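PDB 3DCF: transcriptional regulator of the TetR/AcrR family from Thermobifida fusca YX, which probably acts as a TetR/AcrR-family transcription regulator, binding DNA at cis-regulatory sites and repressing transcription. Local coordinates for residues Ile37-Thr41 / Val78-Ile82; Asn84-Asp88 / Glu143-Arg147; Gly102-Glu106 / Gly166-Asp170. All blocks are in the same frame, centred on the assembly; numbering follows the deposited sequence.

Contact 1 of 3, residues Ile37-Thr41 / Val78-Ile82; sequences IKVAT and VLFAI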
ATOM      1  N   ILE A  37      22.839   3.097  18.949  1.00 46.43           N
ATOM      2  CA  ILE A  37      21.716   2.617  18.110  1.00 46.28           C
ATOM      3  C   ILE A  37      21.254   1.205  18.546  1.00 45.48           C
ATOM      4  O   ILE A  37      20.053   0.958  18.658  1.00 45.47           O
ATOM      5  CB  ILE A  37      22.046   2.638  16.572  1.00 46.72           C
ATOM      6  CG1 ILE A  37      22.277   4.072  16.068  1.00 46.61           C
ATOM      7  CG2 ILE A  37      20.899   2.009  15.753  1.00 46.21           C
ATOM      8  CD1 ILE A  37      22.915   4.141  14.676  1.00 45.25           C
ATOM      9  N   LYS A  38      22.214   0.315  18.802  1.00 45.06           N
ATOM     10  CA  LYS A  38      21.937  -1.066  19.235  1.00 45.58           C
ATOM     11  C   LYS A  38      21.253  -1.105  20.609  1.00 45.77           C
ATOM     12  O   LYS A  38      20.237  -1.799  20.787  1.00 45.22           O
ATOM     13  CB  LYS A  38      23.229  -1.899  19.259  1.00 45.32           C
ATOM     14  N   VAL A  39      21.805  -0.349  21.562  1.00 45.89           N
ATOM     15  CA  VAL A  39      21.234  -0.241  22.911  1.00 45.89           C
ATOM     16  C   VAL A  39      19.807   0.363  22.869  1.00 46.21           C
ATOM     17  O   VAL A  39      18.914  -0.134  23.558  1.00 46.34           O
ATOM     18  CB  VAL A  39      22.186   0.536  23.874  1.00 46.06           C
ATOM     19  CG1 VAL A  39      21.483   0.908  25.193  1.00 45.05           C
ATOM     20  CG2 VAL A  39      23.460  -0.293  24.140  1.00 44.51           C
ATOM     21  N   ALA A  40      19.608   1.404  22.047  1.00 46.12           N
ATOM     22  CA  ALA A  40      18.288   2.041  21.863  1.00 46.30           C
ATOM     23  C   ALA A  40      17.264   1.072  21.234  1.00 46.49           C
ATOM     24  O   ALA A  40      16.105   1.059  21.652  1.00 46.47           O
ATOM     25  CB  ALA A  40      18.406   3.313  21.019  1.00 45.82           C
ATOM     26  N   THR A  41      17.708   0.276  20.248  1.00 46.54           N
ATOM     27  CA  THR A  41      16.879  -0.759  19.577  1.00 47.30           C
ATOM     28  C   THR A  41      16.407  -1.841  20.568  1.00 47.76           C
ATOM     29  O   THR A  41      15.219  -2.186  20.586  1.00 47.93           O
ATOM     30  CB  THR A  41      17.645  -1.462  18.400  1.00 47.05           C
ATOM     31  OG1 THR A  41      18.084  -0.483  17.445  1.00 47.89           O
ATOM     32  CG2 THR A  41      16.755  -2.498  17.695  1.00 45.57           C
ATOM     33  N   VAL A  78      17.095   9.373  17.375  1.00 39.95           N
ATOM     34  CA  VAL A  78      17.587   7.994  17.575  1.00 39.46           C
ATOM     35  C   VAL A  78      16.764   7.033  16.710  1.00 38.30           C
ATOM     36  O   VAL A  78      17.329   6.136  16.081  1.00 36.98           O
ATOM     37  CB  VAL A  78      17.538   7.521  19.053  1.00 39.40           C
ATOM     38  CG1 VAL A  78      18.085   6.112  19.173  1.00 38.11           C
ATOM     39  CG2 VAL A  78      18.340   8.462  19.958  1.00 38.98           C
ATOM     40  N   LEU A  79      15.444   7.240  16.669  1.00 38.23           N
ATOM     41  CA  LEU A  79      14.566   6.410  15.846  1.00 38.91           C
ATOM     42  C   LEU A  79      14.865   6.529  14.331  1.00 39.53           C
ATOM     43  O   LEU A  79      14.804   5.513  13.616  1.00 39.72           O
ATOM     44  CB  LEU A  79      13.098   6.693  16.140  1.00 39.03           C
ATOM     45  CG  LEU A  79      12.067   5.714  15.543  1.00 39.19           C
ATOM     46  CD1 LEU A  79      12.325   4.232  15.896  1.00 38.38           C
ATOM     47  CD2 LEU A  79      10.679   6.133  16.002  1.00 38.81           C
ATOM     48  N   PHE A  80      15.199   7.738  13.860  1.00 39.20           N
ATOM     49  CA  PHE A  80      15.616   7.947  12.458  1.00 38.78           C
ATOM     50  C   PHE A  80      16.876   7.122  12.149  1.00 38.28           C
ATOM     51  O   PHE A  80      16.916   6.392  11.154  1.00 38.51           O
ATOM     52  CB  PHE A  80      15.868   9.433  12.157  1.00 39.87           C
ATOM     53  CG  PHE A  80      16.466   9.682  10.789  1.00 39.80           C
ATOM     54  CD1 PHE A  80      15.664   9.618   9.642  1.00 40.15           C
ATOM     55  CD2 PHE A  80      17.838   9.956  10.645  1.00 41.71           C
ATOM     56  CE1 PHE A  80      16.223   9.824   8.351  1.00 42.45           C
ATOM     57  CE2 PHE A  80      18.411  10.168   9.370  1.00 41.11           C
ATOM     58  CZ  PHE A  80      17.600  10.108   8.218  1.00 42.50           C
ATOM     59  N   ALA A  81      17.886   7.257  13.011  1.00 37.30           N
ATOM     60  CA  ALA A  81      19.145   6.520  12.909  1.00 36.42           C
ATOM     61  C   ALA A  81      18.939   4.998  12.803  1.00 36.07           C
ATOM     62  O   ALA A  81      19.607   4.355  11.993  1.00 35.64           O
ATOM     63  CB  ALA A  81      20.047   6.852  14.094  1.00 35.48           C
ATOM     64  N   ILE A  82      18.020   4.448  13.609  1.00 36.11           N
ATOM     65  CA  ILE A  82      17.669   3.003  13.572  1.00 36.96           C
ATOM     66  C   ILE A  82      17.043   2.612  12.224  1.00 37.24           C
ATOM     67  O   ILE A  82      17.420   1.585  11.639  1.00 36.73           O
ATOM     68  CB  ILE A  82      16.685   2.579  14.713  1.00 37.08           C
ATOM     69  CG1 ILE A  82      17.340   2.715  16.088  1.00 37.84           C
ATOM     70  CG2 ILE A  82      16.224   1.111  14.556  1.00 35.84           C
ATOM     71  CD1 ILE A  82      16.333   2.639  17.229  1.00 37.38           C
TER

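Contact 2 of 3, residues Asn84-Asp88 / Glu143-Arg147; sequences NSIVD and EMRKR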
ATOM      1  N   ASN A  84      17.241   4.438   9.297  1.00 38.78           N
ATOM      2  CA  ASN A  84      18.207   4.683   8.200  1.00 38.92           C
ATOM      3  C   ASN A  84      19.232   3.543   8.097  1.00 38.70           C
ATOM      4  O   ASN A  84      19.642   3.196   6.992  1.00 39.14           O
ATOM      5  CB  ASN A  84      18.900   6.060   8.317  1.00 39.44           C
ATOM      6  CG  ASN A  84      19.579   6.522   6.997  1.00 40.05           C
ATOM      7  OD1 ASN A  84      19.269   6.041   5.902  1.00 45.92           O
ATOM      8  ND2 ASN A  84      20.496   7.487   7.115  1.00 42.68           N
ATOM      9  N   SER A  85      19.600   2.958   9.243  1.00 38.30           N
ATOM     10  CA  SER A  85      20.495   1.796   9.312  1.00 38.58           C
ATOM     11  C   SER A  85      19.862   0.556   8.664  1.00 37.90           C
ATOM     12  O   SER A  85      20.497  -0.083   7.828  1.00 37.33           O
ATOM     13  CB  SER A  85      20.877   1.497  10.773  1.00 38.75           C
ATOM     14  OG  SER A  85      21.666   0.322  10.896  1.00 41.61           O
ATOM     15  N   ILE A  86      18.622   0.237   9.064  1.00 38.38           N
ATOM     16  CA  ILE A  86      17.832  -0.902   8.501  1.00 39.13           C
ATOM     17  C   ILE A  86      17.601  -0.737   6.979  1.00 39.54           C
ATOM     18  O   ILE A  86      17.677  -1.726   6.243  1.00 40.41           O
ATOM     19  CB  ILE A  86      16.455  -1.132   9.237  1.00 39.22           C
ATOM     20  CG1 ILE A  86      16.662  -1.521  10.710  1.00 40.50           C
ATOM     21  CG2 ILE A  86      15.644  -2.261   8.584  1.00 37.60           C
ATOM     22  CD1 ILE A  86      15.379  -1.479  11.540  1.00 39.17           C
ATOM     23  N   VAL A  87      17.326   0.496   6.532  1.00 39.15           N
ATOM     24  CA  VAL A  87      17.204   0.817   5.098  1.00 39.84           C
ATOM     25  C   VAL A  87      18.559   0.659   4.403  1.00 40.44           C
ATOM     26  O   VAL A  87      18.602   0.129   3.296  1.00 40.54           O
ATOM     27  CB  VAL A  87      16.650   2.269   4.825  1.00 39.67           C
ATOM     28  CG1 VAL A  87      16.721   2.643   3.328  1.00 35.53           C
ATOM     29  CG2 VAL A  87      15.218   2.395   5.334  1.00 39.43           C
ATOM     30  N   ASP A  88      19.640   1.104   5.055  1.00 41.63           N
ATOM     31  CA  ASP A  88      21.007   1.018   4.494  1.00 42.26           C
ATOM     32  C   ASP A  88      21.469  -0.455   4.294  1.00 42.65           C
ATOM     33  O   ASP A  88      22.019  -0.778   3.235  1.00 42.69           O
ATOM     34  CB  ASP A  88      22.014   1.834   5.348  1.00 42.66           C
ATOM     35  CG  ASP A  88      23.331   2.111   4.634  1.00 43.50           C
ATOM     36  OD1 ASP A  88      23.320   2.530   3.462  1.00 50.08           O
ATOM     37  OD2 ASP A  88      24.401   1.966   5.259  1.00 49.83           O
ATOM     38  N   GLU A 143      16.043  12.139   2.032  1.00 37.73           N
ATOM     39  CA  GLU A 143      16.913  10.962   2.102  1.00 37.68           C
ATOM     40  C   GLU A 143      16.106   9.675   1.889  1.00 37.16           C
ATOM     41  O   GLU A 143      16.553   8.808   1.147  1.00 36.91           O
ATOM     42  CB  GLU A 143      17.672  10.918   3.439  1.00 37.95           C
ATOM     43  CG  GLU A 143      18.764   9.842   3.576  1.00 38.96           C
ATOM     44  CD  GLU A 143      19.896   9.973   2.576  1.00 43.25           C
ATOM     45  OE1 GLU A 143      20.165  11.097   2.104  1.00 48.10           O
ATOM     46  OE2 GLU A 143      20.542   8.944   2.280  1.00 47.02           O
HETATM   47  N   MSE A 144      14.926   9.576   2.516  1.00 37.51           N
HETATM   48  CA  MSE A 144      14.026   8.422   2.334  1.00 38.23           C
HETATM   49  C   MSE A 144      13.561   8.293   0.885  1.00 38.83           C
HETATM   50  O   MSE A 144      13.533   7.175   0.357  1.00 38.89           O
HETATM   51  CB  MSE A 144      12.799   8.474   3.257  1.00 38.50           C
HETATM   52  CG  MSE A 144      13.074   8.448   4.752  1.00 40.65           C
HETATM   53 SE   MSE A 144      14.153   6.952   5.396  0.75 52.79          SE
HETATM   54  CE  MSE A 144      16.023   7.575   4.903  1.00 43.32           C
ATOM     55  N   ARG A 145      13.211   9.418   0.249  1.00 39.19           N
ATOM     56  CA  ARG A 145      12.819   9.421  -1.179  1.00 39.75           C
ATOM     57  C   ARG A 145      13.956   8.926  -2.083  1.00 40.31           C
ATOM     58  O   ARG A 145      13.697   8.172  -3.024  1.00 41.06           O
ATOM     59  CB  ARG A 145      12.312  10.799  -1.648  1.00 39.48           C
ATOM     60  CG  ARG A 145      11.063  11.364  -0.922  1.00 39.85           C
ATOM     61  CD  ARG A 145       9.793  10.470  -0.966  1.00 41.31           C
ATOM     62  NE  ARG A 145       9.897   9.280  -0.113  1.00 42.32           N
ATOM     63  CZ  ARG A 145       9.626   9.206   1.197  1.00 43.95           C
ATOM     64  NH1 ARG A 145       9.189  10.260   1.893  1.00 43.71           N
ATOM     65  NH2 ARG A 145       9.793   8.039   1.833  1.00 44.08           N
ATOM     66  N   LYS A 146      15.197   9.322  -1.776  1.00 40.60           N
ATOM     67  CA  LYS A 146      16.374   8.882  -2.528  1.00 41.15           C
ATOM     68  C   LYS A 146      16.587   7.365  -2.434  1.00 41.12           C
ATOM     69  O   LYS A 146      16.924   6.748  -3.443  1.00 41.15           O
ATOM     70  CB  LYS A 146      17.628   9.641  -2.067  1.00 41.59           C
ATOM     71  CG  LYS A 146      18.977   9.247  -2.736  1.00 41.31           C
ATOM     72  CD  LYS A 146      20.095  10.288  -2.460  1.00 43.14           C
ATOM     73  CE  LYS A 146      20.391  10.489  -0.945  1.00 48.68           C
ATOM     74  NZ  LYS A 146      21.368  11.586  -0.631  1.00 44.34           N
ATOM     75  N   ARG A 147      16.372   6.772  -1.252  1.00 41.48           N
ATOM     76  CA  ARG A 147      16.544   5.310  -1.073  1.00 42.47           C
ATOM     77  C   ARG A 147      15.439   4.528  -1.798  1.00 42.60           C
ATOM     78  O   ARG A 147      15.734   3.491  -2.386  1.00 42.46           O
ATOM     79  CB  ARG A 147      16.655   4.862   0.398  1.00 42.61           C
ATOM     80  CG  ARG A 147      17.609   5.673   1.316  1.00 44.70           C
ATOM     81  CD  ARG A 147      18.923   6.195   0.671  1.00 45.46           C
ATOM     82  NE  ARG A 147      19.838   5.120   0.303  1.00 44.49           N
ATOM     83  CZ  ARG A 147      20.682   4.495   1.132  1.00 47.82           C
ATOM     84  NH1 ARG A 147      20.762   4.802   2.434  1.00 48.69           N
ATOM     85  NH2 ARG A 147      21.462   3.527   0.653  1.00 48.92           N
TER
HETATM   86  O   HOH W   1      24.492   3.941   1.762  1.00 42.20           O
HETATM   87  O   HOH W   2      23.403   0.873   1.400  1.00 46.22           O

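Contact 3 of 3, residues Gly102-Glu106 / Gly166-Asp170; sequences GSPGE and GELLD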
ATOM      1  N   GLY A 102      23.098 -15.024 -12.286  1.00 39.21           N
ATOM      2  CA  GLY A 102      21.750 -15.387 -12.736  1.00 39.15           C
ATOM      3  C   GLY A 102      21.267 -14.500 -13.870  1.00 38.80           C
ATOM      4  O   GLY A 102      21.863 -13.460 -14.155  1.00 38.43           O
ATOM      5  N   SER A 103      20.205 -14.938 -14.547  1.00 38.55           N
ATOM      6  CA  SER A 103      19.566 -14.138 -15.595  1.00 38.50           C
ATOM      7  C   SER A 103      18.764 -13.024 -14.893  1.00 38.88           C
ATOM      8  O   SER A 103      18.528 -13.119 -13.675  1.00 39.02           O
ATOM      9  CB  SER A 103      18.621 -15.002 -16.448  1.00 38.44           C
ATOM     10  OG  SER A 103      17.606 -15.625 -15.663  1.00 39.09           O
ATOM     11  N   PRO A 104      18.366 -11.962 -15.633  1.00 38.81           N
ATOM     12  CA  PRO A 104      17.507 -10.911 -15.037  1.00 38.48           C
ATOM     13  C   PRO A 104      16.200 -11.416 -14.369  1.00 38.35           C
ATOM     14  O   PRO A 104      15.838 -10.917 -13.300  1.00 38.15           O
ATOM     15  CB  PRO A 104      17.197  -9.997 -16.230  1.00 38.59           C
ATOM     16  CG  PRO A 104      18.356 -10.188 -17.157  1.00 38.64           C
ATOM     17  CD  PRO A 104      18.729 -11.632 -17.031  1.00 38.72           C
ATOM     18  N   GLY A 105      15.534 -12.397 -14.987  1.00 38.33           N
ATOM     19  CA  GLY A 105      14.309 -13.026 -14.439  1.00 38.18           C
ATOM     20  C   GLY A 105      14.529 -13.837 -13.164  1.00 38.41           C
ATOM     21  O   GLY A 105      13.613 -13.949 -12.336  1.00 39.36           O
ATOM     22  N   GLU A 106      15.721 -14.441 -13.034  1.00 38.06           N
ATOM     23  CA  GLU A 106      16.139 -15.175 -11.813  1.00 37.41           C
ATOM     24  C   GLU A 106      16.473 -14.191 -10.683  1.00 36.47           C
ATOM     25  O   GLU A 106      16.080 -14.419  -9.528  1.00 36.56           O
ATOM     26  CB  GLU A 106      17.333 -16.103 -12.102  1.00 37.30           C
ATOM     27  CG  GLU A 106      16.937 -17.325 -12.943  1.00 38.86           C
ATOM     28  CD  GLU A 106      18.100 -18.123 -13.539  1.00 38.21           C
ATOM     29  OE1 GLU A 106      19.256 -17.626 -13.623  1.00 40.41           O
ATOM     30  OE2 GLU A 106      17.827 -19.265 -13.971  1.00 37.66           O
ATOM     31  N   GLY A 166      13.264 -11.815 -24.269  1.00 44.84           N
ATOM     32  CA  GLY A 166      12.119 -12.724 -24.266  1.00 43.75           C
ATOM     33  C   GLY A 166      11.821 -13.515 -22.997  1.00 42.90           C
ATOM     34  O   GLY A 166      10.936 -14.364 -23.012  1.00 43.97           O
ATOM     35  N   GLU A 167      12.514 -13.246 -21.895  1.00 42.10           N
ATOM     36  CA  GLU A 167      12.279 -13.974 -20.620  1.00 41.94           C
ATOM     37  C   GLU A 167      11.075 -13.464 -19.803  1.00 41.64           C
ATOM     38  O   GLU A 167      10.418 -14.271 -19.114  1.00 41.30           O
ATOM     39  CB  GLU A 167      13.539 -13.909 -19.744  1.00 42.07           C
ATOM     40  CG  GLU A 167      13.522 -14.752 -18.453  1.00 41.45           C
ATOM     41  CD  GLU A 167      14.824 -14.657 -17.668  1.00 41.54           C
ATOM     42  OE1 GLU A 167      15.636 -13.742 -17.914  1.00 43.44           O
ATOM     43  OE2 GLU A 167      15.042 -15.494 -16.775  1.00 45.02           O
ATOM     44  N   LEU A 168      10.804 -12.147 -19.870  1.00 41.13           N
ATOM     45  CA  LEU A 168       9.748 -11.480 -19.073  1.00 40.78           C
ATOM     46  C   LEU A 168       8.592 -10.901 -19.881  1.00 40.64           C
ATOM     47  O   LEU A 168       8.791 -10.478 -21.021  1.00 40.61           O
ATOM     48  CB  LEU A 168      10.361 -10.347 -18.238  1.00 39.97           C
ATOM     49  CG  LEU A 168      11.559 -10.704 -17.360  1.00 39.50           C
ATOM     50  CD1 LEU A 168      12.001  -9.476 -16.581  1.00 37.01           C
ATOM     51  CD2 LEU A 168      11.271 -11.857 -16.418  1.00 35.92           C
ATOM     52  N   LEU A 169       7.405 -10.842 -19.253  1.00 40.48           N
ATOM     53  CA  LEU A 169       6.163 -10.303 -19.863  1.00 40.27           C
ATOM     54  C   LEU A 169       6.392  -8.880 -20.355  1.00 40.42           C
ATOM     55  O   LEU A 169       6.888  -8.037 -19.596  1.00 40.90           O
ATOM     56  CB  LEU A 169       4.984 -10.288 -18.869  1.00 40.29           C
ATOM     57  CG  LEU A 169       3.603  -9.872 -19.432  1.00 40.57           C
ATOM     58  CD1 LEU A 169       3.062 -10.937 -20.376  1.00 38.74           C
ATOM     59  CD2 LEU A 169       2.608  -9.598 -18.328  1.00 39.23           C
ATOM     60  N   ASP A 170       6.009  -8.627 -21.606  1.00 40.54           N
ATOM     61  CA  ASP A 170       6.234  -7.332 -22.249  1.00 40.56           C
ATOM     62  C   ASP A 170       5.208  -6.283 -21.756  1.00 40.58           C
ATOM     63  O   ASP A 170       4.166  -6.067 -22.371  1.00 40.90           O
ATOM     64  CB  ASP A 170       6.265  -7.484 -23.798  1.00 40.93           C
ATOM     65  CG  ASP A 170       6.965  -6.307 -24.532  1.00 42.31           C
ATOM     66  OD1 ASP A 170       7.021  -5.150 -24.041  1.00 45.59           O
ATOM     67  OD2 ASP A 170       7.470  -6.559 -25.651  1.00 49.09           O
TER

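Contact 1 of 3, residues Ile37-Thr41 / Val78-Ile82
Ile37 and Ile82 meet flank to flank at the crossing of helices 31-46 and 75-98, and together supply about half of the 247 Å² buried between the two segments. The local axes come within 9.9 Å of each other and cross at -103°, nearly perpendicular, which confines the contact to one small apolar patch. The two isoleucine side chains pass each other side by side, pointing opposite ways. With CG1 beside the backbone N (chi1 -64°), the CG2 methyl of Ile37 takes the position anti to that N and lies 3.6 Å from Ile82 CG1. The longer branch of Ile37 continues past this point, its CD1 settling 4.0 Å from Ala81 CB. Ile82 in turn brings its CG1-CD1 branch obliquely up to Thr41, CG1 and CD1 both lying 3.6 Å from Thr41 OG1, without any polar exchange between the helices. That hydroxyl is already occupied within its own helix: Thr41 OG1 donates to Ile37 O at 2.7 Å, arriving above the carbonyl plane while Thr41 N binds the same oxygen from the opposite face. The bond probably holds the rotation of the threonine side chain. Beside the isoleucine pair, the small Ala40 faces Val78, its CB only 3.4 Å from Val78 CG1, a snug fit. Ala40 also touches Ile57, and Val78 touches Leu54, so this side of the patch runs on into helix 54-61. The predicted helix-turn-helix motif, residues 53-72, lies in the chain between the two segments. Packing of the first helix across the start of helix 75-98 behind such a motif is the hallmark of the N-terminal DNA-binding domain of TetR-family regulators.

Contact 2 of 3, residues Asn84-Asp88 / Glu143-Arg147
Arg147 reaches across to Val87, Asp88 and Asn84 between helices 138-164 and 75-98, which run nearly parallel here, with local axes 15° apart and 11.5 Å from each other. The arginine starts apolar: its CB rests 3.7 Å from Val87 CG1, and its CG lies equally near the same methyl. Phe129 of helix 123-130 touches Val87 and the selenomethionine Met144 as well, so the apolar layer has a third contributor. Beyond CG the chain of Arg147 bends at both chi2 and chi3 instead of extending; NE has a long, weak ion pair with Glu150, and the guanidinium swings round to the side of helix 75-98. At the tip, Asp88 OD1 is near both terminal nitrogens of Arg147, NH2 at 3.5 Å in a loose salt bridge and NH1 at 3.6 Å. The carboxylate oxygen lies at the guanidinium edge, in its plane, although the two groups are turned 57° against each other. A water that donates to Asp88 OD1 at 2.5 Å also accepts a weak bond from Arg147 NH2. Arg147 NH1 comes only to 4.0 Å from Asn84 OD1, an approach too long to be a hydrogen bond; the same amide oxygen lies 3.7 Å from Met144 CE. A leucine in place of Arg147 would probably leave Asp88 without its charge partner across the interface and the bridging water without its donor. Since no direct hydrogen bond crosses between the segments, the polar half of the contact probably relies on charge attraction and bridging water, with the aliphatic stem of the arginine joining it to the apolar half.

Contact 3 of 3, residues Gly102-Glu106 / Gly166-Asp170
Ser103 and Glu167 join the start of helix 104-121 to the loop after helix 138-164. Ser103 is the N-cap and forms a capping box with Glu106: Ser103 N gives a nearly straight bond (171°) to Glu106 OE1, while Glu106 N returns a weak one to Ser103 OG. The tight part lies round the carboxylate of Glu167, carried in on a fully extended chain. Ser103 OG, turned between its backbone N and carbonyl carbon (chi1 58°), donates to the syn lone pair of Glu167 OE2 at 2.8 Å. The other oxygen, Glu167 OE1, takes a weaker bond from Gly105 N at 3.2 Å. An acid placed at a helix N-terminus like this is probably favoured by the helix dipole. Gly105 allows the approach, because a CB there would probably clash with Glu167 OE2 as it is placed. Next to it, buried Leu168 sets its CD2 3.8 Å from Gly105 CA and also packs on Tyr159 and Val163 of its own chain and on Tyr214 of the second subunit, which ties this corner to the dimer interface. The loose side belongs to Glu106, exposed and barely touched by the loop; its carboxylate and that of Glu167 carry like charges but stay apart, Glu106 OE2 lying 5.5 Å from Glu167 OE2. At the border of the tight part the ring of Pro104 crosses Glu167 obliquely, Pro104 CD resting 3.8 Å from Glu167 OE1.

How the contacts relate
Contacts 1 and 2 both use helix 75-98, contact 1 near its start and contact 2 nearly two turns further on. Their centres are 14 Å apart, and they touch where Phe80 packs on Met144. Contact 3 lies on the opposite side of the chain's centre from contact 1, its centre 39 Å from that of contact 1 and 28 Å from that of contact 2. Along the sequence contact 1 closes before the others open, whereas the segments of contacts 2 and 3 alternate. Helix 138-164 leads from contact 2 to the loop of contact 3. The series thus runs from the probable DNA-binding domain, through a shared helix, to the C-terminal domain beside the second subunit.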